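Local coordinates for Slr0280 protein (Synechocystis sp., PDB 5H3K) that is of unknown function but, having a NAGPA-type phosphodiester glycosidase domain, may hydrolyse sugar phosphodiesters, at residues M454-P457 and Y461-I464; N359-P364 and T416-P421; Q396-N401 and R410-Y415; I424-N429 and I464-Q469. One frame throughout, in Å; residues are numbered along the deposited sequence.

Contact 1: residues M454-P457 and Y461-I464; sequences MPIP and YLII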
# COMPACT_ATOMS: atom_id res chain seq x y z
N MET A 454 29.82 2.59 -11.34
CA MET A 454 29.75 3.24 -12.65
C MET A 454 28.66 4.29 -12.63
O MET A 454 27.52 3.98 -12.28
CB MET A 454 29.39 2.23 -13.75
CG MET A 454 30.47 1.28 -14.24
SD MET A 454 31.92 2.13 -14.92
CE MET A 454 31.16 3.43 -15.87
N PRO A 455 28.98 5.53 -13.02
CA PRO A 455 27.89 6.46 -13.31
C PRO A 455 27.11 5.96 -14.53
O PRO A 455 27.70 5.39 -15.45
CB PRO A 455 28.61 7.76 -13.66
CG PRO A 455 30.02 7.59 -13.15
CD PRO A 455 30.31 6.14 -13.22
N ILE A 456 25.79 6.15 -14.51
CA ILE A 456 24.96 5.94 -15.69
C ILE A 456 24.76 7.29 -16.38
O ILE A 456 24.23 8.24 -15.78
CB ILE A 456 23.58 5.33 -15.33
CG1 ILE A 456 23.74 4.01 -14.58
CG2 ILE A 456 22.74 5.15 -16.58
CD1 ILE A 456 22.43 3.51 -13.90
N PRO A 457 25.19 7.40 -17.64
CA PRO A 457 25.13 8.70 -18.32
C PRO A 457 23.70 9.19 -18.49
O PRO A 457 22.83 8.40 -18.85
CB PRO A 457 25.75 8.42 -19.70
CG PRO A 457 26.57 7.18 -19.50
CD PRO A 457 25.82 6.36 -18.49
N TYR A 461 23.07 5.09 -21.26
CA TYR A 461 22.80 3.90 -20.46
C TYR A 461 24.03 3.01 -20.40
O TYR A 461 25.03 3.27 -21.07
CB TYR A 461 21.62 3.10 -21.05
CG TYR A 461 21.77 2.70 -22.51
CD1 TYR A 461 22.33 1.48 -22.87
CD2 TYR A 461 21.33 3.54 -23.52
CE1 TYR A 461 22.45 1.10 -24.20
CE2 TYR A 461 21.45 3.18 -24.85
CZ TYR A 461 22.01 1.97 -25.18
OH TYR A 461 22.13 1.63 -26.52
N LEU A 462 23.94 1.95 -19.60
CA LEU A 462 25.03 0.99 -19.51
C LEU A 462 24.54 -0.35 -20.04
O LEU A 462 23.38 -0.73 -19.82
CB LEU A 462 25.48 0.82 -18.06
CG LEU A 462 25.97 2.07 -17.34
CD1 LEU A 462 26.42 1.72 -15.92
CD2 LEU A 462 27.13 2.70 -18.14
N ILE A 463 25.41 -1.03 -20.78
CA ILE A 463 25.18 -2.43 -21.11
C ILE A 463 26.08 -3.25 -20.20
O ILE A 463 27.29 -3.00 -20.11
CB ILE A 463 25.49 -2.74 -22.57
CG1 ILE A 463 24.54 -1.97 -23.49
CG2 ILE A 463 25.39 -4.24 -22.81
CD1 ILE A 463 25.00 -1.91 -24.98
N ILE A 464 25.48 -4.21 -19.50
CA ILE A 464 26.20 -5.07 -18.57
C ILE A 464 26.22 -6.50 -19.12
O ILE A 464 25.17 -7.09 -19.41
CB ILE A 464 25.56 -5.08 -17.17
CG1 ILE A 464 25.65 -3.69 -16.52
CG2 ILE A 464 26.21 -6.12 -16.28
CD1 ILE A 464 27.06 -3.19 -16.34
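Leu462 pushes its isobutyl group into the concave side of residues 454-457, and each of its two methyls meets a different part of that curve. CD1 fits between Met454 CB, at 3.7 Å, and the CG1 branch of Ile456. The other methyl turns to the proline side, where Leu462 CD2 lies 3.8 Å from the carbonyl oxygen Pro455 O and 3.9 Å from Pro457 CD. With CG anti to the carbonyl carbon (chi1 -58°) and chi2 fully extended, the fork of the leucine reaches across to the other segment although its CB does not point there. The Pro457 ring crosses the leucine at about a right angle, and its CD also approaches Tyr461 O. Tyr461 contributes through its backbone: its CB points away, and its CA is the atom met by Ile456 CG2, at 4.1 Å. Ile456 and Tyr461 have the nearest pair of CA atoms, 5.6 Å apart, yet no hydrogen bond joins the two segments; the contact is apolar and closes the tight return of the chain from strand 454-455 into strand 460-466. An alanine at Leu462 would take away CG and both methyls and would probably open a gap between Met454, Ile456 and Pro457. Strand 454-455 pairs with strand 422-423, while strand 460-466 runs between strands 411-415 and 430-436. Ile456 also packs on Pro417, Trp419 and Tyr415, and the Tyr461 ring, turned the other way, takes a cation-pi contact from Arg414 and touches strand 481-488.

Contact 2: residues N359-P364 and T416-P421; sequences NWRSGP and TPAWGP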
# COMPACT_ATOMS: atom_id res chain seq x y z
N ASN A 359 7.81 4.66 -19.48
CA ASN A 359 9.12 4.72 -18.86
C ASN A 359 9.33 3.51 -17.94
O ASN A 359 8.64 3.35 -16.93
CB ASN A 359 9.24 6.02 -18.06
CG ASN A 359 10.61 6.19 -17.43
OD1 ASN A 359 11.63 5.93 -18.06
ND2 ASN A 359 10.63 6.63 -16.18
N TRP A 360 10.30 2.66 -18.28
CA TRP A 360 10.52 1.42 -17.53
C TRP A 360 11.44 1.63 -16.34
O TRP A 360 12.64 1.85 -16.49
CB TRP A 360 11.06 0.33 -18.46
CG TRP A 360 10.00 -0.14 -19.39
CD1 TRP A 360 9.51 0.51 -20.48
CD2 TRP A 360 9.25 -1.36 -19.28
NE1 TRP A 360 8.51 -0.23 -21.07
CE2 TRP A 360 8.33 -1.39 -20.36
CE3 TRP A 360 9.26 -2.43 -18.38
CZ2 TRP A 360 7.44 -2.45 -20.55
CZ3 TRP A 360 8.38 -3.48 -18.58
CH2 TRP A 360 7.49 -3.49 -19.66
N ARG A 361 10.87 1.55 -15.15
CA ARG A 361 11.63 1.72 -13.92
C ARG A 361 12.34 0.41 -13.56
O ARG A 361 13.43 0.43 -12.98
CB ARG A 361 10.70 2.14 -12.79
CG ARG A 361 9.94 3.45 -13.04
CD ARG A 361 10.84 4.68 -12.89
NE ARG A 361 11.56 4.73 -11.62
CZ ARG A 361 11.15 5.38 -10.53
NH1 ARG A 361 9.99 6.03 -10.52
NH2 ARG A 361 11.89 5.37 -9.42
N SER A 362 11.72 -0.72 -13.88
CA SER A 362 12.29 -2.03 -13.60
C SER A 362 11.74 -3.03 -14.60
O SER A 362 10.58 -2.97 -14.96
CB SER A 362 11.92 -2.45 -12.17
OG SER A 362 12.66 -3.61 -11.81
N GLY A 363 12.57 -3.94 -15.10
CA GLY A 363 12.11 -4.84 -16.15
C GLY A 363 11.46 -6.10 -15.61
O GLY A 363 11.68 -6.47 -14.46
N PRO A 364 10.68 -6.79 -16.47
CA PRO A 364 10.01 -8.04 -16.09
C PRO A 364 11.04 -9.15 -15.88
O PRO A 364 12.11 -9.15 -16.53
CB PRO A 364 9.15 -8.39 -17.31
CG PRO A 364 9.26 -7.20 -18.26
CD PRO A 364 10.56 -6.54 -17.91
N THR A 416 19.43 2.08 -17.38
CA THR A 416 19.15 3.41 -17.92
C THR A 416 19.09 4.40 -16.76
O THR A 416 19.20 3.98 -15.60
CB THR A 416 17.85 3.43 -18.73
OG1 THR A 416 16.72 3.39 -17.85
CG2 THR A 416 17.81 2.25 -19.69
N PRO A 417 18.95 5.70 -17.05
CA PRO A 417 18.83 6.65 -15.93
C PRO A 417 17.65 6.38 -14.99
O PRO A 417 17.70 6.85 -13.86
CB PRO A 417 18.65 7.99 -16.64
CG PRO A 417 19.45 7.84 -17.89
CD PRO A 417 19.23 6.40 -18.31
N ALA A 418 16.62 5.66 -15.44
CA ALA A 418 15.54 5.25 -14.52
C ALA A 418 16.04 4.45 -13.31
O ALA A 418 15.43 4.49 -12.23
CB ALA A 418 14.45 4.48 -15.27
N TRP A 419 17.14 3.72 -13.47
CA TRP A 419 17.74 2.97 -12.37
C TRP A 419 18.26 3.91 -11.29
O TRP A 419 18.14 3.63 -10.10
CB TRP A 419 18.89 2.11 -12.90
CG TRP A 419 19.59 1.22 -11.89
CD1 TRP A 419 20.84 1.39 -11.38
CD2 TRP A 419 19.09 0.01 -11.32
NE1 TRP A 419 21.15 0.37 -10.52
CE2 TRP A 419 20.09 -0.50 -10.47
CE3 TRP A 419 17.88 -0.70 -11.45
CZ2 TRP A 419 19.92 -1.69 -9.75
CZ3 TRP A 419 17.72 -1.87 -10.72
CH2 TRP A 419 18.73 -2.35 -9.89
N GLY A 420 18.83 5.02 -11.72
CA GLY A 420 19.48 5.96 -10.82
C GLY A 420 20.68 6.59 -11.51
O GLY A 420 20.90 6.37 -12.71
N PRO A 421 21.43 7.41 -10.77
CA PRO A 421 22.65 8.05 -11.28
C PRO A 421 23.83 7.09 -11.43
O PRO A 421 24.73 7.40 -12.21
CB PRO A 421 22.97 9.09 -10.19
CG PRO A 421 21.64 9.39 -9.55
CD PRO A 421 20.95 8.04 -9.53
O HOH W 1 14.12 3.50 -18.72
O HOH W 2 13.55 3.01 -11.30
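Ala418 sets its methyl against the backbone of Trp360 and Arg361 where strand 359-362 breaks at a classic beta bulge, Arg361 and Ser362 both facing Val354. The direct contact is van der Waals: Ala418 CB comes to 3.4 Å from Trp360 O and also brushes the side chains of Asn359 and Arg361. No hydrogen bond passes straight from one segment to the other, and two waters do that work. One donates to Trp360 O, a carbonyl that also receives Asn404 ND2, and pairs with Thr416 OG1 at 2.7 Å. The other is held at three points, donating to Arg361 O at 3.1 Å and to Ala418 O at 2.6 Å, and accepting from Arg361 NE in the guanidinium plane. The arginine chain, bent at chi2 (-75°) and chi3 (-53°), folds back so that NE faces this water, while NH2 bonds Asn315 O, so the guanidinium joins the bulge to a further loop. Within 416-421 the chain makes one helix-like turn, in which Trp419 N bonds Thr416 O. The direct separation of Arg361 NE and Ala418 O is 3.9 Å, a gap that the second water spans.

Contact 3: residues Q396-N401 and R410-Y415; sequences QRLTAN and RGIARY
Peptide units are the flat groups that meet here: the N-H of the Asn401 peptide is donated to the carbonyl of Ile412. Asn401 N to Ile412 O measures 3.0 Å, with the donor nearly along the C=O axis (163°) and the N-H itself somewhat bent (142°). The same oxygen receives a CA-H contact from Ala400 CA at 3.4 Å. A water bridges beside this bond, donating to Asn401 OD1 and accepting from Ile412 N at 2.7 Å. Around these bonds Ile412 spreads both branches: CG2, anti to the backbone N, meets Ala400 CB at 3.8 Å, while CD1 on the other branch reaches Thr399 O at 3.6 Å and approaches Leu398 CB. An alanine in place of Ile412 would remove both branches and would probably open a gap beside Ala400 CB and Leu398 CB, which CG2 and CD1 now meet. The short strands 397-400 and 411-415 diverge at 77°, so contact is confined to the neighbourhood of Ala400 and Ile412, although the longer strand 397-403 pairs in parallel with 411-415, Arg414 bonding Tyr402. Strand 379-392 lies beyond 397-403, and strand 460-466 beyond 411-415, with Ile463 touching Ile412.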
# COMPACT_ATOMS: atom_id res chain seq x y z
N GLN A 396 24.73 -5.79 -36.79
CA GLN A 396 24.77 -6.88 -35.81
C GLN A 396 23.70 -6.69 -34.74
O GLN A 396 23.35 -5.56 -34.39
CB GLN A 396 26.13 -6.96 -35.12
CG GLN A 396 27.22 -7.73 -35.85
CD GLN A 396 28.58 -7.08 -35.69
OE1 GLN A 396 28.92 -6.13 -36.41
NE2 GLN A 396 29.37 -7.57 -34.74
N ARG A 397 23.18 -7.79 -34.21
CA ARG A 397 22.14 -7.73 -33.19
C ARG A 397 22.58 -8.40 -31.89
O ARG A 397 23.21 -9.45 -31.91
CB ARG A 397 20.86 -8.39 -33.69
CG ARG A 397 20.21 -7.68 -34.85
CD ARG A 397 18.98 -8.42 -35.30
NE ARG A 397 17.89 -7.47 -35.56
CZ ARG A 397 16.64 -7.62 -35.13
NH1 ARG A 397 16.30 -8.69 -34.42
NH2 ARG A 397 15.74 -6.69 -35.41
N LEU A 398 22.24 -7.78 -30.76
CA LEU A 398 22.38 -8.43 -29.47
C LEU A 398 21.01 -8.40 -28.79
O LEU A 398 20.24 -7.45 -28.99
CB LEU A 398 23.39 -7.70 -28.58
CG LEU A 398 24.87 -7.68 -29.00
CD1 LEU A 398 25.67 -6.72 -28.11
CD2 LEU A 398 25.44 -9.08 -28.95
N THR A 399 20.70 -9.42 -28.00
CA THR A 399 19.44 -9.42 -27.27
C THR A 399 19.75 -9.23 -25.79
O THR A 399 20.53 -9.98 -25.21
CB THR A 399 18.65 -10.72 -27.44
OG1 THR A 399 19.25 -11.75 -26.65
CG2 THR A 399 18.62 -11.14 -28.90
N ALA A 400 19.16 -8.20 -25.20
CA ALA A 400 19.29 -7.97 -23.77
C ALA A 400 18.01 -8.47 -23.09
O ALA A 400 16.90 -8.14 -23.51
CB ALA A 400 19.50 -6.50 -23.49
N ASN A 401 18.16 -9.28 -22.04
CA ASN A 401 17.01 -9.89 -21.40
C ASN A 401 16.69 -9.36 -20.00
O ASN A 401 15.74 -9.82 -19.36
CB ASN A 401 17.18 -11.41 -21.34
CG ASN A 401 17.10 -12.06 -22.70
OD1 ASN A 401 17.99 -12.82 -23.09
ND2 ASN A 401 16.04 -11.76 -23.45
N ARG A 410 23.18 -15.01 -15.84
CA ARG A 410 24.05 -14.86 -16.99
C ARG A 410 23.23 -14.33 -18.16
O ARG A 410 22.10 -14.78 -18.39
CB ARG A 410 24.71 -16.19 -17.35
CG ARG A 410 25.75 -16.62 -16.32
CD ARG A 410 26.26 -18.04 -16.58
NE ARG A 410 27.24 -18.10 -17.66
CZ ARG A 410 26.95 -18.37 -18.93
NH1 ARG A 410 25.69 -18.61 -19.29
NH2 ARG A 410 27.92 -18.41 -19.83
N GLY A 411 23.78 -13.37 -18.89
CA GLY A 411 23.08 -12.77 -20.01
C GLY A 411 23.46 -11.30 -20.16
O GLY A 411 24.40 -10.83 -19.52
N ILE A 412 22.73 -10.59 -21.02
CA ILE A 412 23.01 -9.18 -21.24
C ILE A 412 21.96 -8.32 -20.54
O ILE A 412 20.76 -8.51 -20.76
CB ILE A 412 23.05 -8.84 -22.73
CG1 ILE A 412 24.16 -9.64 -23.41
CG2 ILE A 412 23.20 -7.33 -22.94
CD1 ILE A 412 24.09 -9.64 -24.92
N ALA A 413 22.41 -7.37 -19.73
CA ALA A 413 21.51 -6.48 -18.99
C ALA A 413 21.75 -5.03 -19.39
O ALA A 413 22.81 -4.67 -19.90
CB ALA A 413 21.69 -6.65 -17.49
N ARG A 414 20.75 -4.19 -19.17
CA ARG A 414 20.87 -2.79 -19.53
C ARG A 414 20.39 -1.97 -18.33
O ARG A 414 19.46 -2.38 -17.63
CB ARG A 414 20.04 -2.50 -20.78
CG ARG A 414 20.51 -1.35 -21.62
CD ARG A 414 19.80 -1.35 -22.98
NE ARG A 414 18.38 -0.99 -22.90
CZ ARG A 414 17.93 0.26 -22.96
NH1 ARG A 414 18.78 1.28 -23.07
NH2 ARG A 414 16.62 0.49 -22.89
N TYR A 415 21.05 -0.84 -18.09
CA TYR A 415 20.69 0.05 -17.00
C TYR A 415 20.60 1.48 -17.53
O TYR A 415 21.57 2.00 -18.07
CB TYR A 415 21.70 -0.04 -15.86
CG TYR A 415 21.60 -1.34 -15.10
CD1 TYR A 415 20.66 -1.50 -14.09
CD2 TYR A 415 22.43 -2.42 -15.41
CE1 TYR A 415 20.55 -2.70 -13.39
CE2 TYR A 415 22.33 -3.63 -14.72
CZ TYR A 415 21.39 -3.76 -13.71
OH TYR A 415 21.29 -4.96 -13.02
O HOH W 3 20.62 -11.80 -22.18

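Contact 4: residues I424-N429 and I464-Q469; sequences IPLSDN and IDRGNQ
Asn429 O and Asp465 O approach to 4.4 Å where a loop with no regular structure passes the end of strand 460-466; the nearest CA atoms, those of Asn429 and Arg466, are 7.3 Å apart. Asn429 has left-handed backbone angles, and so do Gly467 and Asn468, which turn the chain just after the strand. Asp465 fixes that turn: its OD1 takes Gln469 N at 2.7 Å on the syn lone pair, in a nearly straight bond (169°). Gln469 NE2 in turn bonds Gly467 O at 2.6 Å, from above the carbonyl plane. On the 464-469 side Arg466 does most of the touching. Extended from CG to NE, its chain runs past Ser427, whose OG is 3.7 Å from Arg466 CD, and its NH2 comes to 3.8 Å from Leu426 CD1, the two side chains slanting across each other. Ile464 CG2 lies over one guanidinium face, toward the rim. The polar ends meet through a third residue: Glu430 OE1 accepts Ser427 OG and pairs with Arg466 NE in a salt bridge, while Arg466 NH2 bonds the hydroxyls of Tyr415 and Tyr423. The shared Glu430 oxygen probably fixes the serine hydroxyl's rotation and the guanidinium's place, and the opposite charges probably favour the ionised forms of Glu430 and Arg466.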
# COMPACT_ATOMS: atom_id res chain seq x y z
N ILE A 424 26.22 -0.23 -9.40
CA ILE A 424 27.22 -0.98 -8.65
C ILE A 424 27.07 -2.44 -9.06
O ILE A 424 25.95 -2.97 -9.02
CB ILE A 424 26.99 -0.86 -7.13
CG1 ILE A 424 27.10 0.59 -6.68
CG2 ILE A 424 27.96 -1.75 -6.37
CD1 ILE A 424 26.71 0.82 -5.24
N PRO A 425 28.18 -3.11 -9.44
CA PRO A 425 28.04 -4.46 -9.99
C PRO A 425 27.37 -5.42 -9.01
O PRO A 425 27.65 -5.37 -7.82
CB PRO A 425 29.48 -4.90 -10.29
CG PRO A 425 30.37 -3.90 -9.62
CD PRO A 425 29.58 -2.63 -9.47
N LEU A 426 26.47 -6.26 -9.52
CA LEU A 426 25.70 -7.17 -8.68
C LEU A 426 26.27 -8.57 -8.72
O LEU A 426 25.84 -9.44 -7.96
CB LEU A 426 24.24 -7.18 -9.11
CG LEU A 426 23.42 -5.90 -8.96
CD1 LEU A 426 22.06 -6.05 -9.63
CD2 LEU A 426 23.25 -5.56 -7.49
N SER A 427 27.22 -8.81 -9.62
CA SER A 427 27.90 -10.10 -9.71
C SER A 427 29.37 -9.87 -10.03
O SER A 427 29.76 -8.77 -10.42
CB SER A 427 27.26 -11.00 -10.78
OG SER A 427 27.50 -10.51 -12.10
N ASP A 428 30.20 -10.89 -9.83
CA ASP A 428 31.63 -10.78 -10.15
C ASP A 428 31.87 -10.91 -11.65
O ASP A 428 31.08 -11.52 -12.37
CB ASP A 428 32.45 -11.85 -9.44
CG ASP A 428 32.42 -11.71 -7.94
OD1 ASP A 428 32.77 -12.70 -7.26
OD2 ASP A 428 32.07 -10.61 -7.44
N ASN A 429 32.98 -10.33 -12.11
CA ASN A 429 33.46 -10.49 -13.48
C ASN A 429 32.46 -10.01 -14.53
O ASN A 429 32.21 -10.68 -15.53
CB ASN A 429 33.86 -11.95 -13.73
CG ASN A 429 34.88 -12.45 -12.72
OD1 ASN A 429 35.80 -11.72 -12.34
ND2 ASN A 429 34.71 -13.69 -12.26
N ILE A 464 25.48 -4.21 -19.50
CA ILE A 464 26.20 -5.07 -18.57
C ILE A 464 26.22 -6.50 -19.12
O ILE A 464 25.17 -7.09 -19.41
CB ILE A 464 25.56 -5.08 -17.17
CG1 ILE A 464 25.65 -3.69 -16.52
CG2 ILE A 464 26.21 -6.12 -16.28
CD1 ILE A 464 27.06 -3.19 -16.34
N ASP A 465 27.42 -7.05 -19.29
CA ASP A 465 27.53 -8.42 -19.78
C ASP A 465 27.89 -9.31 -18.61
O ASP A 465 28.94 -9.14 -17.99
CB ASP A 465 28.60 -8.50 -20.88
CG ASP A 465 28.75 -9.89 -21.47
OD1 ASP A 465 27.97 -10.80 -21.09
OD2 ASP A 465 29.64 -10.06 -22.34
N ARG A 466 27.00 -10.25 -18.29
CA ARG A 466 27.26 -11.23 -17.25
C ARG A 466 27.45 -12.60 -17.89
O ARG A 466 26.55 -13.13 -18.54
CB ARG A 466 26.11 -11.25 -16.23
CG ARG A 466 25.84 -9.88 -15.62
CD ARG A 466 24.75 -9.94 -14.55
NE ARG A 466 24.66 -8.69 -13.82
CZ ARG A 466 23.55 -7.96 -13.72
NH1 ARG A 466 22.44 -8.36 -14.32
NH2 ARG A 466 23.55 -6.83 -13.02
N GLY A 467 28.66 -13.15 -17.75
CA GLY A 467 28.98 -14.45 -18.33
C GLY A 467 29.50 -14.42 -19.76
O GLY A 467 29.35 -15.40 -20.50
N ASN A 468 30.12 -13.31 -20.15
CA ASN A 468 30.73 -13.17 -21.48
C ASN A 468 29.81 -13.53 -22.64
O ASN A 468 30.15 -14.36 -23.48
CB ASN A 468 32.02 -14.00 -21.57
CG ASN A 468 33.10 -13.49 -20.65
OD1 ASN A 468 33.61 -12.39 -20.84
ND2 ASN A 468 33.46 -14.28 -19.65
N GLN A 469 28.65 -12.89 -22.68
CA GLN A 469 27.66 -13.20 -23.71
C GLN A 469 27.86 -12.35 -24.96
O GLN A 469 27.23 -12.58 -25.99
CB GLN A 469 26.25 -13.01 -23.16
CG GLN A 469 25.99 -13.81 -21.90
CD GLN A 469 26.08 -15.30 -22.15
OE1 GLN A 469 25.26 -15.87 -22.86
NE2 GLN A 469 27.08 -15.94 -21.56

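Strand 460-466 serves contacts 1 and 4, which share Ile464, and its neighbour 411-415 supplies contact 3; the bonds Ile464 N to Ala413 O and Gly411 N to Arg466 O tie these three together. Contact 3 is the most buried, combining a backbone bond with aliphatic packing. Contacts 1 and 4 are partly buried, the first purely apolar across its segments, the second built round a buried arginine. Contact 2 lies at the surface and joins its segments through two waters, whereas contact 3 has one direct bond and one water. It nonetheless meets contact 1, where Ile456 N bonds Pro421 O, and in sequence contact 2 encloses contact 3.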